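PDB 2W2K: D-mandelate dehydrogenase from Rhodotorula graminis, which probably catalyses the NAD(P)H-linked interconversion of D-mandelate and its 2-keto acid, as a member of the D-isomer specific 2-hydroxyacid dehydrogenase family. Local coordinates for residues B[13-27]-B[313-325]. Numbering follows the deposited sequence.
Sequences ARHLDDLWSDFQQKF and FHEFERLTMTNID
M321 packs on helix 17-26 and E317 grips the turn before it, in a helix-helix contact of the domain that holds the N-terminus. The axes of 17-26 and 313-325 run nearly parallel, 21° apart, and come within 10.6 Å. Both segments pack on the parallel sheet that holds strands 5-8 and 54-57; F23 and M321 both meet I56. Helix 310-330 brings the chain back to this domain, as in other D-2-hydroxyacid dehydrogenases. E317 OE2 accepts R14 N at 2.8 Å in an almost straight bond (176°), and OE1 accepts both H15 N and L16 N. H15 ND1 adds a weak bond to OE2. An alanine in place of E317 would probably leave the N-H groups of R14, H15 and L16 without this acceptor and the turn less fixed. H15 CB sits over one face of the H314 ring. Further along, the M321 thioether packs against L19, W20 and F23. Its SD meets the edge of the W20 ring, 3.9 Å from CE3, and reaches the F23 ring obliquely. At the far end, the extended K26 chain carries NZ into salt bridges with D325 OD2 (2.8 Å) and D22 OD2, each oxygen using its syn lone pair. Three backbone N-H groups would probably stabilise the negative charge of the buried E317 carboxylate.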
loop_
_atom_site.group_PDB
_atom_site.type_symbol
_atom_site.label_atom_id
_atom_site.label_comp_id
_atom_site.label_asym_id
_atom_site.label_seq_id
_atom_site.Cartn_x
_atom_site.Cartn_y
_atom_site.Cartn_z
ATOM N N ALA B 13 -18.965 22.537 -13.424
ATOM C CA ALA B 13 -18.824 21.082 -13.194
ATOM C C ALA B 13 -17.890 20.393 -14.210
ATOM O O ALA B 13 -17.801 20.824 -15.356
ATOM C CB ALA B 13 -20.234 20.390 -13.169
ATOM N N ARG B 14 -17.183 19.347 -13.775
ATOM C CA ARG B 14 -16.281 18.571 -14.655
ATOM C C ARG B 14 -16.673 17.093 -14.846
ATOM O O ARG B 14 -16.139 16.423 -15.738
ATOM C CB ARG B 14 -14.830 18.621 -14.125
ATOM C CG ARG B 14 -14.156 19.983 -14.176
ATOM C CD ARG B 14 -12.903 20.017 -13.269
ATOM N NE ARG B 14 -12.372 21.376 -13.106
ATOM C CZ ARG B 14 -11.799 21.841 -11.998
ATOM N NH1 ARG B 14 -11.670 21.068 -10.924
ATOM N NH2 ARG B 14 -11.366 23.090 -11.956
ATOM N N HIS B 15 -17.564 16.574 -14.006
ATOM C CA HIS B 15 -17.812 15.124 -13.949
ATOM C C HIS B 15 -19.264 14.749 -14.251
ATOM O O HIS B 15 -19.518 13.838 -15.055
ATOM C CB HIS B 15 -17.327 14.527 -12.604
ATOM C CG HIS B 15 -15.865 14.771 -12.342
ATOM N ND1 HIS B 15 -15.407 15.772 -11.509
ATOM C CD2 HIS B 15 -14.761 14.175 -12.851
ATOM C CE1 HIS B 15 -14.085 15.777 -11.510
ATOM N NE2 HIS B 15 -13.669 14.808 -12.305
ATOM N N LEU B 16 -20.210 15.455 -13.630
ATOM C CA LEU B 16 -21.630 15.100 -13.705
ATOM C C LEU B 16 -22.381 16.016 -14.678
ATOM O O LEU B 16 -23.148 16.888 -14.257
ATOM C CB LEU B 16 -22.276 15.159 -12.315
ATOM C CG LEU B 16 -21.719 14.187 -11.250
ATOM C CD1 LEU B 16 -22.596 14.237 -9.997
ATOM C CD2 LEU B 16 -21.622 12.759 -11.770
ATOM N N ASP B 17 -22.163 15.804 -15.970
ATOM C CA ASP B 17 -22.685 16.726 -17.000
ATOM C C ASP B 17 -24.230 16.819 -17.014
ATOM O O ASP B 17 -24.772 17.929 -17.072
ATOM C CB ASP B 17 -22.149 16.353 -18.397
ATOM C CG ASP B 17 -20.612 16.424 -18.489
ATOM O OD1 ASP B 17 -20.001 17.429 -18.057
ATOM O OD2 ASP B 17 -20.009 15.461 -19.007
ATOM N N ASP B 18 -24.925 15.671 -16.956
ATOM C CA ASP B 18 -26.421 15.638 -16.877
ATOM C C ASP B 18 -27.021 16.352 -15.643
ATOM O O ASP B 18 -27.970 17.145 -15.766
ATOM C CB ASP B 18 -26.960 14.195 -16.915
ATOM C CG ASP B 18 -26.719 13.487 -18.266
ATOM O OD1 ASP B 18 -26.542 14.152 -19.304
ATOM O OD2 ASP B 18 -26.734 12.239 -18.277
ATOM N N LEU B 19 -26.470 16.085 -14.455
ATOM C CA LEU B 19 -26.927 16.764 -13.239
ATOM C C LEU B 19 -26.644 18.276 -13.284
ATOM O O LEU B 19 -27.484 19.065 -12.844
ATOM C CB LEU B 19 -26.316 16.140 -11.973
ATOM C CG LEU B 19 -27.041 16.417 -10.636
ATOM C CD1 LEU B 19 -28.472 15.839 -10.632
ATOM C CD2 LEU B 19 -26.214 15.877 -9.437
ATOM N N TRP B 20 -25.493 18.677 -13.838
ATOM C CA TRP B 20 -25.171 20.116 -14.020
ATOM C C TRP B 20 -26.101 20.844 -15.016
ATOM O O TRP B 20 -26.451 22.020 -14.794
ATOM C CB TRP B 20 -23.670 20.318 -14.370
ATOM C CG TRP B 20 -23.124 21.787 -14.472
ATOM C CD1 TRP B 20 -22.506 22.355 -15.558
ATOM C CD2 TRP B 20 -23.102 22.799 -13.435
ATOM N NE1 TRP B 20 -22.126 23.664 -15.271
ATOM C CE2 TRP B 20 -22.479 23.955 -13.980
ATOM C CE3 TRP B 20 -23.552 22.841 -12.103
ATOM C CZ2 TRP B 20 -22.315 25.145 -13.242
ATOM C CZ3 TRP B 20 -23.381 24.040 -11.365
ATOM C CH2 TRP B 20 -22.764 25.158 -11.936
ATOM N N SER B 21 -26.467 20.188 -16.126
ATOM C CA SER B 21 -27.446 20.778 -17.062
ATOM C C SER B 21 -28.814 20.973 -16.399
ATOM O O SER B 21 -29.444 22.028 -16.579
ATOM C CB SER B 21 -27.561 19.938 -18.356
ATOM O OG SER B 21 -26.340 20.004 -19.082
ATOM N N ASP B 22 -29.259 19.972 -15.626
ATOM C CA ASP B 22 -30.484 20.057 -14.786
ATOM C C ASP B 22 -30.443 21.249 -13.813
ATOM O O ASP B 22 -31.432 22.009 -13.663
ATOM C CB ASP B 22 -30.710 18.719 -14.033
ATOM C CG ASP B 22 -31.974 18.709 -13.191
ATOM O OD1 ASP B 22 -33.091 18.707 -13.769
ATOM O OD2 ASP B 22 -31.863 18.667 -11.936
ATOM N N PHE B 23 -29.292 21.414 -13.166
ATOM C CA PHE B 23 -29.064 22.492 -12.167
ATOM C C PHE B 23 -29.213 23.860 -12.839
ATOM O O PHE B 23 -29.867 24.751 -12.291
ATOM C CB PHE B 23 -27.666 22.339 -11.505
ATOM C CG PHE B 23 -27.499 23.122 -10.194
ATOM C CD1 PHE B 23 -27.958 22.588 -8.992
ATOM C CD2 PHE B 23 -26.867 24.381 -10.170
ATOM C CE1 PHE B 23 -27.802 23.277 -7.783
ATOM C CE2 PHE B 23 -26.699 25.100 -8.929
ATOM C CZ PHE B 23 -27.185 24.542 -7.746
ATOM N N GLN B 24 -28.636 24.008 -14.034
ATOM C CA GLN B 24 -28.647 25.301 -14.768
ATOM C C GLN B 24 -30.035 25.622 -15.358
ATOM O O GLN B 24 -30.309 26.771 -15.708
ATOM C CB GLN B 24 -27.601 25.318 -15.886
ATOM C CG GLN B 24 -26.133 25.390 -15.424
ATOM C CD GLN B 24 -25.168 25.205 -16.586
ATOM O OE1 GLN B 24 -24.681 26.184 -17.167
ATOM N NE2 GLN B 24 -24.893 23.950 -16.937
ATOM N N GLN B 25 -30.906 24.614 -15.443
ATOM C CA GLN B 25 -32.308 24.836 -15.869
ATOM C C GLN B 25 -33.148 25.349 -14.683
ATOM O O GLN B 25 -33.902 26.322 -14.807
ATOM C CB GLN B 25 -32.896 23.527 -16.467
ATOM C CG GLN B 25 -34.296 23.664 -17.159
ATOM C CD GLN B 25 -35.456 23.945 -16.199
ATOM O OE1 GLN B 25 -36.241 24.880 -16.425
ATOM N NE2 GLN B 25 -35.588 23.126 -15.136
ATOM N N LYS B 26 -33.007 24.693 -13.533
ATOM C CA LYS B 26 -33.730 25.066 -12.298
ATOM C C LYS B 26 -33.299 26.418 -11.674
ATOM O O LYS B 26 -34.126 27.121 -11.054
ATOM C CB LYS B 26 -33.593 23.933 -11.246
ATOM C CG LYS B 26 -34.272 22.605 -11.629
ATOM C CD LYS B 26 -33.823 21.447 -10.712
ATOM C CE LYS B 26 -34.708 20.200 -10.900
ATOM N NZ LYS B 26 -34.117 18.987 -10.205
ATOM N N PHE B 27 -32.021 26.769 -11.828
ATOM C CA PHE B 27 -31.392 27.930 -11.134
ATOM C C PHE B 27 -30.653 28.857 -12.120
ATOM O O PHE B 27 -30.008 28.370 -13.058
ATOM C CB PHE B 27 -30.339 27.417 -10.128
ATOM C CG PHE B 27 -30.910 26.657 -8.944
ATOM C CD1 PHE B 27 -31.666 27.317 -7.968
ATOM C CD2 PHE B 27 -30.673 25.278 -8.795
ATOM C CE1 PHE B 27 -32.205 26.613 -6.859
ATOM C CE2 PHE B 27 -31.194 24.569 -7.678
ATOM C CZ PHE B 27 -31.961 25.251 -6.714
ATOM N N PHE B 313 -14.492 13.174 -6.363
ATOM C CA PHE B 313 -14.925 14.402 -7.056
ATOM C C PHE B 313 -16.360 14.255 -7.599
ATOM O O PHE B 313 -17.143 15.225 -7.564
ATOM C CB PHE B 313 -13.947 14.774 -8.206
ATOM C CG PHE B 313 -12.495 14.917 -7.792
ATOM C CD1 PHE B 313 -12.133 15.339 -6.510
ATOM C CD2 PHE B 313 -11.472 14.662 -8.721
ATOM C CE1 PHE B 313 -10.771 15.472 -6.153
ATOM C CE2 PHE B 313 -10.112 14.795 -8.367
ATOM C CZ PHE B 313 -9.770 15.206 -7.089
ATOM N N HIS B 314 -16.714 13.061 -8.095
ATOM C CA HIS B 314 -18.118 12.754 -8.490
ATOM C C HIS B 314 -19.071 13.019 -7.305
ATOM O O HIS B 314 -20.143 13.646 -7.458
ATOM C CB HIS B 314 -18.263 11.281 -8.921
ATOM C CG HIS B 314 -17.920 11.008 -10.361
ATOM N ND1 HIS B 314 -16.740 11.417 -10.950
ATOM C CD2 HIS B 314 -18.610 10.353 -11.327
ATOM C CE1 HIS B 314 -16.724 11.034 -12.219
ATOM N NE2 HIS B 314 -17.843 10.381 -12.470
ATOM N N GLU B 315 -18.692 12.531 -6.120
ATOM C CA GLU B 315 -19.533 12.721 -4.937
ATOM C C GLU B 315 -19.574 14.188 -4.421
ATOM O O GLU B 315 -20.638 14.634 -3.939
ATOM C CB GLU B 315 -19.219 11.667 -3.849
ATOM C CG GLU B 315 -20.180 11.654 -2.650
ATOM C CD GLU B 315 -21.555 10.977 -2.904
ATOM O OE1 GLU B 315 -21.895 10.588 -4.060
ATOM O OE2 GLU B 315 -22.302 10.856 -1.899
ATOM N N PHE B 316 -18.462 14.937 -4.529
ATOM C CA PHE B 316 -18.467 16.406 -4.244
ATOM C C PHE B 316 -19.523 17.127 -5.126
ATOM O O PHE B 316 -20.328 17.926 -4.627
ATOM C CB PHE B 316 -17.083 17.103 -4.477
ATOM C CG PHE B 316 -16.009 16.782 -3.453
ATOM C CD1 PHE B 316 -16.307 16.216 -2.199
ATOM C CD2 PHE B 316 -14.675 17.075 -3.748
ATOM C CE1 PHE B 316 -15.251 15.923 -1.263
ATOM C CE2 PHE B 316 -13.637 16.800 -2.834
ATOM C CZ PHE B 316 -13.940 16.228 -1.581
ATOM N N GLU B 317 -19.493 16.873 -6.442
ATOM C CA GLU B 317 -20.477 17.467 -7.377
ATOM C C GLU B 317 -21.917 17.036 -7.066
ATOM O O GLU B 317 -22.818 17.889 -7.040
ATOM C CB GLU B 317 -20.088 17.153 -8.847
ATOM C CG GLU B 317 -18.773 17.866 -9.250
ATOM C CD GLU B 317 -18.461 17.870 -10.758
ATOM O OE1 GLU B 317 -19.224 17.273 -11.559
ATOM O OE2 GLU B 317 -17.418 18.485 -11.121
ATOM N N ARG B 318 -22.146 15.736 -6.810
ATOM C CA ARG B 318 -23.514 15.258 -6.454
ATOM C C ARG B 318 -24.047 15.884 -5.148
ATOM O O ARG B 318 -25.194 16.344 -5.107
ATOM C CB ARG B 318 -23.589 13.711 -6.355
ATOM C CG ARG B 318 -25.064 13.164 -6.180
ATOM C CD ARG B 318 -25.080 11.646 -5.867
ATOM N NE ARG B 318 -24.691 11.360 -4.478
ATOM C CZ ARG B 318 -25.514 11.409 -3.424
ATOM N NH1 ARG B 318 -26.802 11.745 -3.564
ATOM N NH2 ARG B 318 -25.054 11.121 -2.215
ATOM N N LEU B 319 -23.227 15.911 -4.085
ATOM C CA LEU B 319 -23.679 16.451 -2.782
ATOM C C LEU B 319 -23.971 17.966 -2.838
ATOM O O LEU B 319 -25.023 18.420 -2.356
ATOM C CB LEU B 319 -22.670 16.109 -1.652
ATOM C CG LEU B 319 -22.682 14.646 -1.142
ATOM C CD1 LEU B 319 -21.480 14.440 -0.196
ATOM C CD2 LEU B 319 -24.005 14.312 -0.436
ATOM N N THR B 320 -23.060 18.742 -3.422
ATOM C CA THR B 320 -23.269 20.215 -3.512
ATOM C C THR B 320 -24.562 20.576 -4.267
ATOM O O THR B 320 -25.369 21.383 -3.772
ATOM C CB THR B 320 -22.048 20.975 -4.103
ATOM O OG1 THR B 320 -21.684 20.428 -5.390
ATOM C CG2 THR B 320 -20.821 20.923 -3.113
ATOM N N MET B 321 -24.758 19.980 -5.453
ATOM C CA MET B 321 -25.952 20.266 -6.282
ATOM C C MET B 321 -27.248 19.795 -5.605
ATOM O O MET B 321 -28.231 20.550 -5.544
ATOM C CB MET B 321 -25.821 19.645 -7.684
ATOM C CG MET B 321 -24.733 20.279 -8.585
ATOM S SD MET B 321 -24.798 19.671 -10.307
ATOM C CE MET B 321 -23.264 18.761 -10.448
ATOM N N THR B 322 -27.245 18.553 -5.089
ATOM C CA THR B 322 -28.411 17.967 -4.407
ATOM C C THR B 322 -28.811 18.704 -3.127
ATOM O O THR B 322 -30.005 18.914 -2.873
ATOM C CB THR B 322 -28.206 16.414 -4.134
ATOM O OG1 THR B 322 -27.948 15.734 -5.380
ATOM C CG2 THR B 322 -29.430 15.796 -3.459
ATOM N N ASN B 323 -27.821 19.101 -2.321
ATOM C CA ASN B 323 -28.079 19.909 -1.122
ATOM C C ASN B 323 -28.887 21.189 -1.426
ATOM O O ASN B 323 -29.917 21.483 -0.765
ATOM C CB ASN B 323 -26.765 20.252 -0.407
ATOM C CG ASN B 323 -26.315 19.172 0.615
ATOM O OD1 ASN B 323 -25.114 18.834 0.705
ATOM N ND2 ASN B 323 -27.252 18.659 1.379
ATOM N N ILE B 324 -28.440 21.944 -2.425
ATOM C CA ILE B 324 -29.101 23.227 -2.781
ATOM C C ILE B 324 -30.523 23.008 -3.379
ATOM O O ILE B 324 -31.484 23.744 -3.050
ATOM C CB ILE B 324 -28.169 24.094 -3.687
ATOM C CG1 ILE B 324 -26.926 24.571 -2.890
ATOM C CG2 ILE B 324 -28.913 25.306 -4.271
ATOM C CD1 ILE B 324 -25.795 25.123 -3.781
ATOM N N ASP B 325 -30.665 21.976 -4.210
ATOM C CA ASP B 325 -31.977 21.602 -4.802
ATOM C C ASP B 325 -32.994 21.238 -3.708
ATOM O O ASP B 325 -34.103 21.803 -3.665
ATOM C CB ASP B 325 -31.789 20.431 -5.793
ATOM C CG ASP B 325 -33.018 20.174 -6.691
ATOM O OD1 ASP B 325 -34.165 20.554 -6.364
ATOM O OD2 ASP B 325 -32.826 19.564 -7.757
#